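Local coordinates for possible adenyl cyclase-associated protein (PDB 2B0R), which probably binds and sequesters monomeric actin, as a cyclase-associated protein whose C-terminal domain forms a dimeric parallel beta-helix, at residues H57-D62 with S80-I85; L105-I110 with Q124-V129; S133-N138 with Y154-S159. One frame throughout, in Å; residues are numbered along the deposited sequence.

Interaction 1 (H57-D62 with S80-I85)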
ATOM      1  N   HIS A  57     -11.487  19.577  12.840  1.00 64.53           N
ATOM      2  CA  HIS A  57     -10.659  20.353  13.761  1.00 66.34           C
ATOM      3  C   HIS A  57      -9.329  20.638  13.113  1.00 67.77           C
ATOM      4  O   HIS A  57      -8.497  19.739  12.927  1.00 66.15           O
ATOM      5  CB  HIS A  57     -10.529  19.659  15.099  1.00 66.62           C
ATOM      6  CG  HIS A  57     -11.849  19.368  15.742  1.00 67.40           C
ATOM      7  ND1 HIS A  57     -12.432  20.210  16.663  1.00 67.53           N
ATOM      8  CD2 HIS A  57     -12.703  18.327  15.589  1.00 67.94           C
ATOM      9  CE1 HIS A  57     -13.586  19.696  17.054  1.00 68.97           C
ATOM     10  NE2 HIS A  57     -13.773  18.552  16.418  1.00 67.26           N
ATOM     11  N   VAL A  58      -9.168  21.904  12.727  1.00 71.34           N
ATOM     12  CA  VAL A  58      -8.018  22.365  11.952  1.00 72.27           C
ATOM     13  C   VAL A  58      -7.178  23.366  12.747  1.00 72.06           C
ATOM     14  O   VAL A  58      -7.683  24.360  13.249  1.00 71.98           O
ATOM     15  CB  VAL A  58      -8.456  22.941  10.581  1.00 72.49           C
ATOM     16  CG1 VAL A  58      -7.254  23.419   9.783  1.00 74.36           C
ATOM     17  CG2 VAL A  58      -9.183  21.879   9.788  1.00 71.41           C
ATOM     18  N   ASN A  59      -5.894  23.048  12.863  1.00 74.16           N
ATOM     19  CA  ASN A  59      -4.906  23.855  13.583  1.00 77.51           C
ATOM     20  C   ASN A  59      -5.329  24.317  14.976  1.00 79.08           C
ATOM     21  O   ASN A  59      -5.032  25.445  15.381  1.00 80.84           O
ATOM     22  CB  ASN A  59      -4.446  25.039  12.727  1.00 77.56           C
ATOM     23  CG  ASN A  59      -3.850  24.600  11.416  1.00 79.56           C
ATOM     24  OD1 ASN A  59      -2.883  23.829  11.378  1.00 78.57           O
ATOM     25  ND2 ASN A  59      -4.424  25.080  10.324  1.00 80.25           N
ATOM     26  N   CYS A  60      -6.006  23.443  15.711  1.00 79.34           N
ATOM     27  CA  CYS A  60      -6.412  23.765  17.072  1.00 81.01           C
ATOM     28  C   CYS A  60      -5.207  23.953  17.972  1.00 81.89           C
ATOM     29  O   CYS A  60      -4.299  23.123  17.997  1.00 81.95           O
ATOM     30  CB  CYS A  60      -7.316  22.687  17.636  1.00 80.52           C
ATOM     31  SG  CYS A  60      -8.733  22.427  16.636  1.00 86.02           S
ATOM     32  N   ALA A  61      -5.212  25.061  18.705  1.00 84.33           N
ATOM     33  CA  ALA A  61      -4.175  25.359  19.696  1.00 85.82           C
ATOM     34  C   ALA A  61      -4.256  24.363  20.856  1.00 84.55           C
ATOM     35  O   ALA A  61      -3.233  23.922  21.393  1.00 84.26           O
ATOM     36  CB  ALA A  61      -4.321  26.814  20.207  1.00 84.83           C
ATOM     37  N   ASP A  62      -5.491  24.012  21.215  1.00 83.36           N
ATOM     38  CA  ASP A  62      -5.774  23.133  22.347  1.00 80.50           C
ATOM     39  C   ASP A  62      -6.172  21.698  21.931  1.00 74.68           C
ATOM     40  O   ASP A  62      -6.809  21.489  20.884  1.00 70.72           O
ATOM     41  CB  ASP A  62      -6.873  23.751  23.229  1.00 83.74           C
ATOM     42  CG  ASP A  62      -6.345  24.843  24.166  1.00 85.95           C
ATOM     43  OD1 ASP A  62      -5.196  24.729  24.658  1.00 86.54           O
ATOM     44  OD2 ASP A  62      -7.104  25.801  24.430  1.00 87.04           O
ATOM     45  N   SER A  80      -9.471  16.199   9.991  1.00 55.45           N
ATOM     46  CA  SER A  80      -8.809  17.038  10.920  1.00 53.05           C
ATOM     47  C   SER A  80      -7.325  17.155  10.598  1.00 54.83           C
ATOM     48  O   SER A  80      -6.737  16.259   9.953  1.00 52.19           O
ATOM     49  CB  SER A  80      -9.064  16.488  12.317  1.00 57.44           C
ATOM     50  OG  SER A  80     -10.467  16.382  12.527  1.00 56.53           O
ATOM     51  N   GLN A  81      -6.728  18.265  11.060  1.00 55.97           N
ATOM     52  CA  GLN A  81      -5.342  18.607  10.774  1.00 55.19           C
ATOM     53  C   GLN A  81      -4.702  19.313  11.945  1.00 57.36           C
ATOM     54  O   GLN A  81      -5.353  20.032  12.654  1.00 60.03           O
ATOM     55  CB  GLN A  81      -5.285  19.484   9.544  1.00 57.38           C
ATOM     56  CG  GLN A  81      -3.878  19.789   9.060  1.00 59.75           C
ATOM     57  CD  GLN A  81      -3.745  19.619   7.575  1.00 60.50           C
ATOM     58  OE1 GLN A  81      -4.596  20.079   6.798  1.00 63.91           O
ATOM     59  NE2 GLN A  81      -2.682  18.940   7.159  1.00 61.16           N
ATOM     60  N   ASN A  82      -3.412  19.088  12.138  1.00 60.50           N
ATOM     61  CA  ASN A  82      -2.668  19.622  13.273  1.00 64.65           C
ATOM     62  C   ASN A  82      -3.462  19.837  14.556  1.00 65.46           C
ATOM     63  O   ASN A  82      -3.623  20.971  15.005  1.00 70.06           O
ATOM     64  CB  ASN A  82      -1.965  20.925  12.887  1.00 71.02           C
ATOM     65  CG  ASN A  82      -1.277  20.849  11.539  1.00 75.70           C
ATOM     66  OD1 ASN A  82      -0.969  19.757  11.026  1.00 78.04           O
ATOM     67  ND2 ASN A  82      -1.032  22.018  10.946  1.00 77.37           N
ATOM     68  N   SER A  83      -3.953  18.763  15.154  1.00 65.58           N
ATOM     69  CA  SER A  83      -4.602  18.864  16.468  1.00 64.84           C
ATOM     70  C   SER A  83      -4.358  17.620  17.304  1.00 63.97           C
ATOM     71  O   SER A  83      -4.271  16.527  16.760  1.00 65.37           O
ATOM     72  CB  SER A  83      -6.103  19.070  16.309  1.00 63.45           C
ATOM     73  OG  SER A  83      -6.388  19.733  15.099  1.00 61.85           O
ATOM     74  N   ARG A  84      -4.230  17.803  18.624  1.00 64.84           N
ATOM     75  CA  ARG A  84      -4.229  16.696  19.566  1.00 64.53           C
ATOM     76  C   ARG A  84      -5.703  16.350  19.836  1.00 61.85           C
ATOM     77  O   ARG A  84      -6.515  17.240  20.123  1.00 63.87           O
ATOM     78  CB  ARG A  84      -3.430  17.023  20.874  1.00 66.83           C
ATOM     79  CG  ARG A  84      -2.788  15.730  21.601  1.00 68.77           C
ATOM     80  CD  ARG A  84      -1.855  15.976  22.894  1.00 69.16           C
ATOM     81  NE  ARG A  84      -0.872  14.868  23.127  1.00 71.63           N
ATOM     82  CZ  ARG A  84       0.479  14.991  23.103  1.00 74.39           C
ATOM     83  NH1 ARG A  84       1.052  16.189  22.897  1.00 73.10           N
ATOM     84  NH2 ARG A  84       1.274  13.918  23.305  1.00 71.05           N
ATOM     85  N   ILE A  85      -6.059  15.079  19.664  1.00 57.79           N
ATOM     86  CA  ILE A  85      -7.360  14.555  20.121  1.00 56.54           C
ATOM     87  C   ILE A  85      -7.148  13.506  21.229  1.00 55.87           C
ATOM     88  O   ILE A  85      -6.192  12.717  21.181  1.00 55.28           O
ATOM     89  CB  ILE A  85      -8.184  13.955  18.975  1.00 57.20           C
ATOM     90  CG1 ILE A  85      -8.580  15.044  17.966  1.00 58.55           C
ATOM     91  CG2 ILE A  85      -9.425  13.262  19.510  1.00 55.89           C
ATOM     92  CD1 ILE A  85      -7.544  15.283  16.883  1.00 59.99           C
TER

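Interaction 2 (L105-I110 with Q124-V129)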
ATOM      1  N   LEU A 105      -4.480  10.594  21.653  1.00 51.60           N
ATOM      2  CA  LEU A 105      -4.246   9.833  22.860  1.00 50.76           C
ATOM      3  C   LEU A 105      -5.526   9.151  23.176  1.00 48.24           C
ATOM      4  O   LEU A 105      -6.570   9.780  23.200  1.00 50.06           O
ATOM      5  CB  LEU A 105      -3.808  10.723  24.021  1.00 52.28           C
ATOM      6  CG  LEU A 105      -3.349  10.015  25.316  1.00 53.88           C
ATOM      7  CD1 LEU A 105      -1.901   9.555  25.246  1.00 52.38           C
ATOM      8  CD2 LEU A 105      -3.521  10.939  26.531  1.00 53.83           C
ATOM      9  N   VAL A 106      -5.460   7.843  23.389  1.00 46.82           N
ATOM     10  CA  VAL A 106      -6.659   7.053  23.678  1.00 43.47           C
ATOM     11  C   VAL A 106      -6.449   6.147  24.872  1.00 46.18           C
ATOM     12  O   VAL A 106      -5.313   5.784  25.228  1.00 48.21           O
ATOM     13  CB  VAL A 106      -7.146   6.213  22.449  1.00 41.99           C
ATOM     14  CG1 VAL A 106      -7.403   7.096  21.228  1.00 37.94           C
ATOM     15  CG2 VAL A 106      -6.187   5.095  22.123  1.00 38.04           C
ATOM     16  N   ASN A 107      -7.548   5.801  25.513  1.00 48.32           N
ATOM     17  CA  ASN A 107      -7.523   4.824  26.581  1.00 47.56           C
ATOM     18  C   ASN A 107      -7.308   3.405  25.986  1.00 47.56           C
ATOM     19  O   ASN A 107      -6.174   2.888  25.928  1.00 50.11           O
ATOM     20  CB  ASN A 107      -8.820   4.915  27.360  1.00 47.74           C
ATOM     21  CG  ASN A 107      -8.825   4.046  28.581  1.00 49.46           C
ATOM     22  OD1 ASN A 107      -8.055   3.100  28.698  1.00 51.93           O
ATOM     23  ND2 ASN A 107      -9.713   4.344  29.490  1.00 49.66           N
ATOM     24  N   GLY A 108      -8.396   2.792  25.552  1.00 44.13           N
ATOM     25  CA  GLY A 108      -8.309   1.594  24.765  1.00 43.41           C
ATOM     26  C   GLY A 108      -9.604   1.321  24.049  1.00 42.84           C
ATOM     27  O   GLY A 108     -10.537   2.120  24.109  1.00 41.50           O
ATOM     28  N   VAL A 109      -9.667   0.176  23.372  1.00 42.69           N
ATOM     29  CA  VAL A 109     -10.914  -0.260  22.707  1.00 40.18           C
ATOM     30  C   VAL A 109     -11.258  -1.737  22.955  1.00 40.31           C
ATOM     31  O   VAL A 109     -10.405  -2.555  23.216  1.00 42.85           O
ATOM     32  CB  VAL A 109     -10.876   0.038  21.186  1.00 41.72           C
ATOM     33  CG1 VAL A 109     -10.712   1.532  20.954  1.00 44.53           C
ATOM     34  CG2 VAL A 109      -9.744  -0.671  20.536  1.00 36.47           C
ATOM     35  N   ILE A 110     -12.533  -2.060  22.891  1.00 44.33           N
ATOM     36  CA  ILE A 110     -12.980  -3.425  22.955  1.00 44.35           C
ATOM     37  C   ILE A 110     -12.455  -4.174  21.725  1.00 47.70           C
ATOM     38  O   ILE A 110     -11.889  -5.273  21.831  1.00 47.90           O
ATOM     39  CB  ILE A 110     -14.544  -3.496  23.052  1.00 48.26           C
ATOM     40  CG1 ILE A 110     -15.029  -2.964  24.420  1.00 48.18           C
ATOM     41  CG2 ILE A 110     -15.077  -4.951  22.777  1.00 43.63           C
ATOM     42  CD1 ILE A 110     -14.604  -3.852  25.609  1.00 43.33           C
ATOM     43  N   GLN A 124      -1.326   7.116  20.458  1.00 45.17           N
ATOM     44  CA  GLN A 124      -0.864   6.525  21.691  1.00 48.33           C
ATOM     45  C   GLN A 124      -2.025   6.045  22.531  1.00 48.85           C
ATOM     46  O   GLN A 124      -3.051   6.703  22.609  1.00 50.04           O
ATOM     47  CB  GLN A 124      -0.020   7.517  22.493  1.00 48.27           C
ATOM     48  CG  GLN A 124       0.380   6.997  23.900  1.00 50.91           C
ATOM     49  CD  GLN A 124       1.535   7.776  24.539  1.00 51.70           C
ATOM     50  OE1 GLN A 124       1.671   8.974  24.339  1.00 51.94           O
ATOM     51  NE2 GLN A 124       2.370   7.080  25.305  1.00 51.66           N
ATOM     52  N   MET A 125      -1.839   4.897  23.165  1.00 50.14           N
ATOM     53  CA  MET A 125      -2.838   4.307  24.025  1.00 54.99           C
ATOM     54  C   MET A 125      -2.284   4.209  25.439  1.00 54.48           C
ATOM     55  O   MET A 125      -1.093   4.016  25.622  1.00 54.36           O
ATOM     56  CB  MET A 125      -3.186   2.904  23.508  1.00 53.80           C
ATOM     57  CG  MET A 125      -2.047   1.915  23.691  1.00 56.47           C
ATOM     58  SD  MET A 125      -2.231   0.292  22.931  1.00 57.11           S
ATOM     59  CE  MET A 125      -1.916   0.684  21.204  1.00 53.84           C
ATOM     60  N   THR A 126      -3.145   4.323  26.442  1.00 55.59           N
ATOM     61  CA  THR A 126      -2.700   4.053  27.820  1.00 55.79           C
ATOM     62  C   THR A 126      -3.173   2.701  28.282  1.00 57.23           C
ATOM     63  O   THR A 126      -2.666   2.182  29.283  1.00 56.40           O
ATOM     64  CB  THR A 126      -3.249   5.039  28.841  1.00 51.10           C
ATOM     65  OG1 THR A 126      -4.677   5.009  28.783  1.00 51.76           O
ATOM     66  CG2 THR A 126      -2.741   6.437  28.588  1.00 48.94           C
ATOM     67  N   GLY A 127      -4.167   2.147  27.578  1.00 57.65           N
ATOM     68  CA  GLY A 127      -4.765   0.859  27.954  1.00 58.75           C
ATOM     69  C   GLY A 127      -4.624  -0.235  26.902  1.00 60.31           C
ATOM     70  O   GLY A 127      -3.557  -0.398  26.296  1.00 59.23           O
ATOM     71  N   ILE A 128      -5.701  -0.988  26.694  1.00 58.91           N
ATOM     72  CA  ILE A 128      -5.688  -2.069  25.728  1.00 61.12           C
ATOM     73  C   ILE A 128      -6.296  -1.669  24.367  1.00 55.58           C
ATOM     74  O   ILE A 128      -7.404  -1.116  24.286  1.00 52.50           O
ATOM     75  CB  ILE A 128      -6.414  -3.368  26.256  1.00 62.41           C
ATOM     76  CG1 ILE A 128      -6.147  -3.607  27.747  1.00 65.85           C
ATOM     77  CG2 ILE A 128      -5.975  -4.603  25.427  1.00 62.16           C
ATOM     78  CD1 ILE A 128      -7.120  -4.712  28.447  1.00 66.74           C
ATOM     79  N   VAL A 129      -5.554  -1.966  23.304  1.00 52.19           N
ATOM     80  CA  VAL A 129      -6.090  -1.912  21.939  1.00 49.71           C
ATOM     81  C   VAL A 129      -5.782  -3.244  21.266  1.00 47.13           C
ATOM     82  O   VAL A 129      -4.651  -3.496  20.907  1.00 48.92           O
ATOM     83  CB  VAL A 129      -5.535  -0.716  21.113  1.00 48.29           C
ATOM     84  CG1 VAL A 129      -6.091  -0.767  19.705  1.00 49.32           C
ATOM     85  CG2 VAL A 129      -5.899   0.647  21.765  1.00 45.53           C
TER

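Interaction 3 (S133-N138 with Y154-S159)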
ATOM      1  N   SER A 133      -6.017  -1.216  12.405  1.00 44.94           N
ATOM      2  CA  SER A 133      -5.982  -1.401  10.978  1.00 45.50           C
ATOM      3  C   SER A 133      -5.617  -0.111  10.264  1.00 45.00           C
ATOM      4  O   SER A 133      -6.205   0.956  10.515  1.00 46.68           O
ATOM      5  CB  SER A 133      -7.312  -2.023  10.490  1.00 42.19           C
ATOM      6  OG  SER A 133      -7.821  -1.308   9.402  1.00 48.93           O
ATOM      7  N   LEU A 134      -4.617  -0.216   9.394  1.00 45.40           N
ATOM      8  CA  LEU A 134      -4.123   0.926   8.626  1.00 48.65           C
ATOM      9  C   LEU A 134      -4.288   0.674   7.157  1.00 48.08           C
ATOM     10  O   LEU A 134      -3.761  -0.300   6.622  1.00 51.78           O
ATOM     11  CB  LEU A 134      -2.637   1.164   8.887  1.00 47.12           C
ATOM     12  CG  LEU A 134      -2.100   1.269  10.301  1.00 48.63           C
ATOM     13  CD1 LEU A 134      -0.638   1.584  10.213  1.00 49.29           C
ATOM     14  CD2 LEU A 134      -2.814   2.336  11.091  1.00 48.78           C
ATOM     15  N   ASP A 135      -4.988   1.571   6.496  1.00 44.97           N
ATOM     16  CA  ASP A 135      -5.287   1.413   5.099  1.00 46.02           C
ATOM     17  C   ASP A 135      -5.110   2.748   4.354  1.00 46.59           C
ATOM     18  O   ASP A 135      -5.659   3.779   4.776  1.00 48.42           O
ATOM     19  CB  ASP A 135      -6.711   0.843   4.946  1.00 49.94           C
ATOM     20  CG  ASP A 135      -7.190   0.861   3.507  1.00 55.32           C
ATOM     21  OD1 ASP A 135      -8.097   1.664   3.191  1.00 57.78           O
ATOM     22  OD2 ASP A 135      -6.640   0.098   2.682  1.00 56.86           O
ATOM     23  N   LYS A 136      -4.325   2.736   3.269  1.00 47.25           N
ATOM     24  CA  LYS A 136      -4.008   3.971   2.500  1.00 49.85           C
ATOM     25  C   LYS A 136      -3.551   5.123   3.396  1.00 50.57           C
ATOM     26  O   LYS A 136      -4.118   6.216   3.358  1.00 52.60           O
ATOM     27  CB  LYS A 136      -5.201   4.443   1.653  1.00 51.63           C
ATOM     28  CG  LYS A 136      -5.680   3.461   0.608  1.00 57.16           C
ATOM     29  CD  LYS A 136      -6.946   3.973  -0.043  1.00 59.68           C
ATOM     30  CE  LYS A 136      -7.567   2.916  -0.919  1.00 66.32           C
ATOM     31  NZ  LYS A 136      -9.022   2.725  -0.589  1.00 69.14           N
ATOM     32  N   SER A 137      -2.533   4.884   4.200  1.00 49.70           N
ATOM     33  CA  SER A 137      -2.113   5.893   5.128  1.00 52.11           C
ATOM     34  C   SER A 137      -0.596   5.977   5.164  1.00 52.62           C
ATOM     35  O   SER A 137       0.081   4.993   4.854  1.00 51.34           O
ATOM     36  CB  SER A 137      -2.704   5.596   6.526  1.00 53.87           C
ATOM     37  OG  SER A 137      -4.119   5.808   6.572  1.00 50.19           O
ATOM     38  N   ASN A 138      -0.048   7.138   5.556  1.00 53.96           N
ATOM     39  CA  ASN A 138       1.431   7.314   5.555  1.00 56.41           C
ATOM     40  C   ASN A 138       2.015   8.039   6.768  1.00 54.97           C
ATOM     41  O   ASN A 138       1.417   8.992   7.283  1.00 54.19           O
ATOM     42  CB  ASN A 138       1.890   7.983   4.252  1.00 59.60           C
ATOM     43  CG  ASN A 138       1.192   7.402   3.023  1.00 62.71           C
ATOM     44  OD1 ASN A 138       1.530   6.302   2.557  1.00 65.12           O
ATOM     45  ND2 ASN A 138       0.200   8.124   2.513  1.00 59.45           N
ATOM     46  N   TYR A 154      -3.160  -4.482  11.145  1.00 46.64           N
ATOM     47  CA  TYR A 154      -3.458  -4.853   9.766  1.00 46.13           C
ATOM     48  C   TYR A 154      -3.113  -3.666   8.881  1.00 46.46           C
ATOM     49  O   TYR A 154      -3.428  -2.513   9.228  1.00 49.04           O
ATOM     50  CB  TYR A 154      -4.929  -5.284   9.618  1.00 44.93           C
ATOM     51  CG  TYR A 154      -5.247  -6.566  10.364  1.00 45.18           C
ATOM     52  CD1 TYR A 154      -5.493  -6.563  11.763  1.00 48.26           C
ATOM     53  CD2 TYR A 154      -5.278  -7.794   9.690  1.00 46.19           C
ATOM     54  CE1 TYR A 154      -5.782  -7.769  12.466  1.00 48.42           C
ATOM     55  CE2 TYR A 154      -5.537  -9.003  10.372  1.00 47.83           C
ATOM     56  CZ  TYR A 154      -5.796  -8.984  11.757  1.00 48.83           C
ATOM     57  OH  TYR A 154      -6.046 -10.181  12.404  1.00 47.99           O
ATOM     58  N   SER A 155      -2.419  -3.935   7.772  1.00 44.26           N
ATOM     59  CA  SER A 155      -1.931  -2.875   6.901  1.00 43.75           C
ATOM     60  C   SER A 155      -2.092  -3.208   5.444  1.00 45.49           C
ATOM     61  O   SER A 155      -1.786  -4.336   5.006  1.00 48.66           O
ATOM     62  CB  SER A 155      -0.457  -2.576   7.179  1.00 42.74           C
ATOM     63  OG  SER A 155       0.335  -3.713   6.929  1.00 45.80           O
ATOM     64  N   SER A 156      -2.553  -2.221   4.686  1.00 43.42           N
ATOM     65  CA  SER A 156      -2.713  -2.368   3.250  1.00 50.08           C
ATOM     66  C   SER A 156      -2.549  -1.002   2.661  1.00 52.07           C
ATOM     67  O   SER A 156      -3.068  -0.018   3.242  1.00 50.59           O
ATOM     68  CB  SER A 156      -4.104  -2.922   2.895  1.00 49.95           C
ATOM     69  OG  SER A 156      -5.084  -2.060   3.416  1.00 51.54           O
ATOM     70  N   LYS A 157      -1.831  -0.945   1.524  1.00 50.99           N
ATOM     71  CA  LYS A 157      -1.612   0.292   0.748  1.00 53.71           C
ATOM     72  C   LYS A 157      -1.145   1.426   1.617  1.00 51.70           C
ATOM     73  O   LYS A 157      -1.651   2.539   1.539  1.00 51.45           O
ATOM     74  CB  LYS A 157      -2.891   0.688  -0.029  1.00 56.40           C
ATOM     75  CG  LYS A 157      -3.226  -0.254  -1.210  1.00 59.56           C
ATOM     76  CD  LYS A 157      -4.641  -0.044  -1.752  1.00 61.74           C
ATOM     77  CE  LYS A 157      -4.761   1.262  -2.594  1.00 64.61           C
ATOM     78  NZ  LYS A 157      -4.411   1.096  -4.019  1.00 63.02           N
ATOM     79  N   SER A 158      -0.181   1.149   2.480  1.00 53.92           N
ATOM     80  CA  SER A 158       0.198   2.144   3.467  1.00 51.45           C
ATOM     81  C   SER A 158       1.678   2.154   3.661  1.00 50.04           C
ATOM     82  O   SER A 158       2.318   1.107   3.551  1.00 54.48           O
ATOM     83  CB  SER A 158      -0.515   1.843   4.786  1.00 54.88           C
ATOM     84  OG  SER A 158      -1.928   2.012   4.652  1.00 57.66           O
ATOM     85  N   SER A 159       2.238   3.315   3.977  1.00 47.75           N
ATOM     86  CA  SER A 159       3.709   3.414   4.123  1.00 52.42           C
ATOM     87  C   SER A 159       4.204   4.070   5.436  1.00 50.87           C
ATOM     88  O   SER A 159       3.413   4.650   6.187  1.00 49.88           O
ATOM     89  CB  SER A 159       4.291   4.152   2.917  1.00 50.81           C
ATOM     90  OG  SER A 159       3.837   5.478   2.931  1.00 54.79           O
TER

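Interaction 1 (H57-D62 with S80-I85)
At one corner of the right-handed parallel beta-helix that makes up the C-terminal domain of cyclase-associated proteins, His57, Val58 and Asn59 of one coil lie over Ser80, Gln81 and Asn82 of the next. The chain here leaves the sheet holding strands 51-55 and 74-81 and bends toward the one holding strands 64-66 and 84-87. A single backbone bridge, Val58 with Gln81, is all the regular pairing there is: Gln81 N donates to His57 O at 3.0 Å, and Asn59 N donates to Gln81 O at 3.1 Å.

Asn59 and Asn82 both have positive phi and mark the bend in their coils. With the amide carbon beside the backbone N in both (chi1 -58° and -44°), the two side chains run side by side in the same direction, and Asn82 ND2 reaches Asn59 OD1 at 2.6 Å. The donor meets the oxygen nearly end-on to its C=O, but the bond is bent at the hydrogen (131°) and OD1 lies out of the Asn82 amide plane. This is a single rung of the kind seen in the asparagine ladders of parallel beta-helices.

Serines line the inner side of the bend. Ser83 OG sits 3.0 Å from His57 O and 2.7 Å from Gln81 O, and its one proton could serve either carbonyl. Ser80 OG donates to the backbone of Arg78, lies near the plane of the His57 ring at its edge, and accepts a weak bond from His57 N. The imidazole itself turns away to the N-terminal side, where its NE2 bonds Lys44 O. Beyond the bend the coils draw apart, past the point where Cys60 SG lies 3.9 Å from Ser83 OG.

Interaction 2 (L105-I110 with Q124-V129)
Leu105 lies alongside Gln124, the two side chains pointing the same way from one face of the sheet. With CG opposite the backbone N (chi1 -172°), Leu105 lays CD1 along the Gln124 chain, 3.7 Å from Gln124 CG and as near to its OE1. Next comes Val106, which uses both backbone groups: its N donates to Gln124 O at 2.8 Å, and its O receives Thr126 N at 2.9 Å. Its CG2 rests 4.0 Å from Met125 CB on the other face. The strand ends at Val106, and in the loop that follows Asn107 O accepts Gly127 N at 2.7 Å, with a weak second bond from Thr126 N; the carboxamide crosses the Thr126 side chain at about a right angle and sends ND2 to Glu88 O. Gly108 follows, its CA 4.6 Å from Ile128 CA. Val109 N then points to Ile128 O, a bond whose geometry is less certain, while Val109 CG2 meets Val129 CG1 at 3.7 Å.

Together these residues form the same corner in two successive coils of the parallel beta-helix, where strands 102-106 and 121-125 give way to the crossing toward the other sheet. Strand 84-87 pairs with Leu105 on one flank and strand 140-143 with Met125 on the other, while Val106 and Val109 pack inward against Ile94 of strand 93-100.

Interaction 3 (S133-N138 with Y154-S159)
Parallel backbone hydrogen bonds start at Leu134 N and Tyr154 O, 2.6 Å apart in a nearly straight bond (173° at the hydrogen). Leu134 O receives Ser156 N, and Lys136 N reaches Ser156 O. The ladder lapses at the turn through Lys136 and Lys157, which both have positive phi, and returns with Ser159 N on Ser137 O at 2.9 Å.

Side-chain hydroxyls add a second set. Ser158 OG donates to Ser156 O at 2.7 Å and accepts Ser137 N at 3.0 Å, so it fills the break in the ladder. In the preceding coil, Ser137 OG bonds the backbone of Asp135 and of Cys118. These are equivalent corners of successive coils of the parallel beta-helix, where strands 131-135 and 152-156 turn off toward the opposite sheet. Ser156 OG gives its proton to Asp135 OD2 at 2.8 Å; OD2 accepts on its anti lone pair, away from the other carboxylate oxygen. Ser159 OG donates to Asn138 OD1, at a separation modelled very short and doubtful in its exact value, while Asn138 ND2 bonds Asp119 OD2.

Across the two segments, the aliphatic chains of Lys136 and Lys157 run side by side in the same direction, Lys136 CE lying 3.7 Å from Lys157 CE. Each chain bends near its end, and Lys136 NZ lies 6.0 Å from Lys157 NZ. On the inner face Leu134 packs on Ile115 and Met161. Strand 152-156 is the last of its sheet within the chain, and Tyr154 and Ser155 pair antiparallel with a strand of the second subunit, which carries the sheet across the dimer interface.

How the interactions relate
All three interactions join successive coils of the same beta-helix and follow one another along the chain. Interactions 1 and 3 occupy the same kind of corner, where strands of one sheet turn toward the other, near opposite ends of the sheet that runs from 44-48 to 152-156; their centres lie 22 Å apart and their nearest atoms about 11 Å. Interaction 2 belongs to the return corner, leading back from the second sheet. It touches interaction 1 directly, probably through a hydrogen bond from Leu105 N to Ile85 O at 2.8 Å, because strands 84-87 and 102-106 are neighbours. The chain runs from Val129 almost at once into Ser133, yet the centres of interactions 2 and 3 are 19 Å apart. Of the three, interaction 3 alone meets the second subunit.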